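CG1507-PB, isoform B (Drosophila melanogaster, PDB 5FGO) probably binds purine-rich single-stranded DNA and RNA as a Pur-alpha protein, of which this chain is the third repeat. Local coordinates at residues F27-G32 / V38-S43. Numbering follows the deposited sequence.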
loop_
_atom_site.group_PDB
_atom_site.type_symbol
_atom_site.label_atom_id
_atom_site.label_comp_id
_atom_site.label_asym_id
_atom_site.label_seq_id
_atom_site.Cartn_x
_atom_site.Cartn_y
_atom_site.Cartn_z
ATOM N N PHE B 27 2.706 7.526 7.281
ATOM C CA PHE B 27 2.965 6.784 6.049
ATOM C C PHE B 27 3.688 7.602 4.977
ATOM O O PHE B 27 3.349 8.753 4.708
ATOM C CB PHE B 27 1.655 6.252 5.495
ATOM C CG PHE B 27 1.108 5.052 6.233
ATOM C CD1 PHE B 27 1.555 3.770 5.924
ATOM C CD2 PHE B 27 0.137 5.186 7.206
ATOM C CE1 PHE B 27 1.041 2.664 6.554
ATOM C CE2 PHE B 27 -0.378 4.055 7.855
ATOM C CZ PHE B 27 0.072 2.804 7.522
ATOM N N TYR B 28 4.710 7.012 4.378
ATOM C CA TYR B 28 5.410 7.678 3.290
ATOM C C TYR B 28 5.341 6.911 2.005
ATOM O O TYR B 28 5.381 5.697 2.019
ATOM C CB TYR B 28 6.859 7.927 3.673
ATOM C CG TYR B 28 6.966 8.865 4.848
ATOM C CD1 TYR B 28 6.892 10.240 4.658
ATOM C CD2 TYR B 28 7.089 8.389 6.142
ATOM C CE1 TYR B 28 6.954 11.103 5.713
ATOM C CE2 TYR B 28 7.164 9.242 7.204
ATOM C CZ TYR B 28 7.098 10.599 6.988
ATOM O OH TYR B 28 7.166 11.474 8.041
ATOM N N PHE B 29 5.241 7.637 0.898
ATOM C CA PHE B 29 5.197 7.063 -0.442
ATOM C C PHE B 29 6.323 7.640 -1.258
ATOM O O PHE B 29 6.380 8.853 -1.444
ATOM C CB PHE B 29 3.875 7.391 -1.127
ATOM C CG PHE B 29 2.646 7.014 -0.331
ATOM C CD1 PHE B 29 2.297 7.725 0.822
ATOM C CD2 PHE B 29 1.802 6.000 -0.774
ATOM C CE1 PHE B 29 1.177 7.395 1.540
ATOM C CE2 PHE B 29 0.662 5.670 -0.077
ATOM C CZ PHE B 29 0.348 6.361 1.087
ATOM N N ASP B 30 7.275 6.820 -1.662
ATOM C CA ASP B 30 8.296 7.297 -2.578
ATOM C C ASP B 30 8.516 6.382 -3.779
ATOM O O ASP B 30 8.284 5.188 -3.716
ATOM C CB ASP B 30 9.603 7.584 -1.841
ATOM C CG ASP B 30 9.985 6.510 -0.905
ATOM O OD1 ASP B 30 9.407 6.498 0.207
ATOM O OD2 ASP B 30 10.867 5.697 -1.256
ATOM N N ILE B 31 8.929 6.972 -4.889
ATOM C CA ILE B 31 9.158 6.238 -6.108
ATOM C C ILE B 31 10.652 6.023 -6.390
ATOM O O ILE B 31 11.476 6.874 -6.100
ATOM C CB ILE B 31 8.501 6.970 -7.297
ATOM C CG1 ILE B 31 7.061 7.340 -6.949
ATOM C CG2 ILE B 31 8.607 6.174 -8.589
ATOM C CD1 ILE B 31 6.199 6.182 -6.656
ATOM N N GLY B 32 11.016 4.828 -6.839
ATOM C CA GLY B 32 12.389 4.562 -7.235
ATOM C C GLY B 32 12.441 3.657 -8.453
ATOM O O GLY B 32 11.403 3.149 -8.905
ATOM N N VAL B 38 10.522 0.353 -12.184
ATOM C CA VAL B 38 9.966 1.367 -11.298
ATOM C C VAL B 38 9.095 0.753 -10.191
ATOM O O VAL B 38 8.265 -0.119 -10.440
ATOM C CB VAL B 38 9.123 2.364 -12.130
ATOM C CG1 VAL B 38 8.372 3.338 -11.249
ATOM C CG2 VAL B 38 10.006 3.096 -13.109
ATOM N N TYR B 39 9.238 1.256 -8.973
ATOM C CA TYR B 39 8.469 0.722 -7.863
ATOM C C TYR B 39 7.991 1.824 -6.908
ATOM O O TYR B 39 8.518 2.948 -6.911
ATOM C CB TYR B 39 9.305 -0.311 -7.102
ATOM C CG TYR B 39 10.581 0.258 -6.502
ATOM C CD1 TYR B 39 10.571 0.926 -5.283
ATOM C CD2 TYR B 39 11.790 0.162 -7.181
ATOM C CE1 TYR B 39 11.744 1.455 -4.748
ATOM C CE2 TYR B 39 12.954 0.687 -6.664
ATOM C CZ TYR B 39 12.933 1.325 -5.447
ATOM O OH TYR B 39 14.105 1.839 -4.944
HETATM N N MSE B 40 6.991 1.474 -6.095
HETATM C CA MSE B 40 6.489 2.331 -5.034
HETATM C C MSE B 40 6.785 1.710 -3.662
HETATM O O MSE B 40 6.358 0.597 -3.366
HETATM C CB MSE B 40 4.980 2.561 -5.181
HETATM C CG MSE B 40 4.436 3.603 -4.220
HETATM SE SE MSE B 40 2.515 3.597 -4.025
HETATM C CE MSE B 40 2.129 3.888 -5.889
ATOM N N ARG B 41 7.524 2.433 -2.829
ATOM C CA ARG B 41 7.757 2.007 -1.468
ATOM C C ARG B 41 6.760 2.698 -0.561
ATOM O O ARG B 41 6.657 3.917 -0.570
ATOM C CB ARG B 41 9.182 2.326 -1.033
ATOM C CG ARG B 41 9.532 1.835 0.370
ATOM C CD ARG B 41 10.966 2.189 0.720
ATOM N NE ARG B 41 11.094 3.640 0.904
ATOM C CZ ARG B 41 12.238 4.296 1.121
ATOM N NH1 ARG B 41 13.390 3.634 1.218
ATOM N NH2 ARG B 41 12.226 5.624 1.254
ATOM N N ILE B 42 6.005 1.930 0.207
ATOM C CA ILE B 42 5.113 2.532 1.174
ATOM C C ILE B 42 5.662 2.219 2.567
ATOM O O ILE B 42 5.705 1.073 2.992
ATOM C CB ILE B 42 3.678 2.032 1.016
ATOM C CG1 ILE B 42 3.272 2.085 -0.447
ATOM C CG2 ILE B 42 2.718 2.831 1.903
ATOM C CD1 ILE B 42 1.883 1.588 -0.706
ATOM N N SER B 43 6.093 3.246 3.285
ATOM C CA SER B 43 6.678 3.019 4.593
ATOM C C SER B 43 5.733 3.318 5.729
ATOM O O SER B 43 4.971 4.271 5.675
ATOM C CB SER B 43 7.936 3.855 4.739
ATOM O OG SER B 43 8.785 3.638 3.628
#
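Asp30 and Arg41 face each other across a beta hairpin of the Pur-alpha repeat, whose strands 25-34 and 37-46 form the middle of a four-stranded antiparallel sheet. Antiparallel pairing is established by segment axes 166° apart and by paired backbone bonds at Tyr28-Ser43, Asp30-Arg41 and Gly32-Tyr39. The salt bridge runs from Arg41 NH2 to Asp30 OD2 at 2.9 Å, with a longer bond to OD1 at 3.1 Å. Because carboxylate and guanidinium planes stand 77° apart, this is no flat two-pronged pair: OD2 lies over the guanidinium face. Asp30 reaches it with CG between its own N and carbonyl carbon (chi1 46°). On the same sheet face, Tyr39 folds its ring across Gly32, whose CA makes a CH-pi contact 4.0 Å from the ring centroid. A serine at Tyr39 would probably leave the CA of Gly32 without its aromatic cover. The other face is apolar. There Ile42 CG2 sits over the rim of the Phe29 ring, 4.0 Å from CE2, and Ile31 CD1 packs against Met40 CG. Phe63 and Tyr70 of the second subunit meet this surface, joining the hairpin to the dimer interface. Selenomethionine Met40 lies alongside Phe29, a Met-aromatic contact at the ring edge, with SE 4.1 Å from CD2.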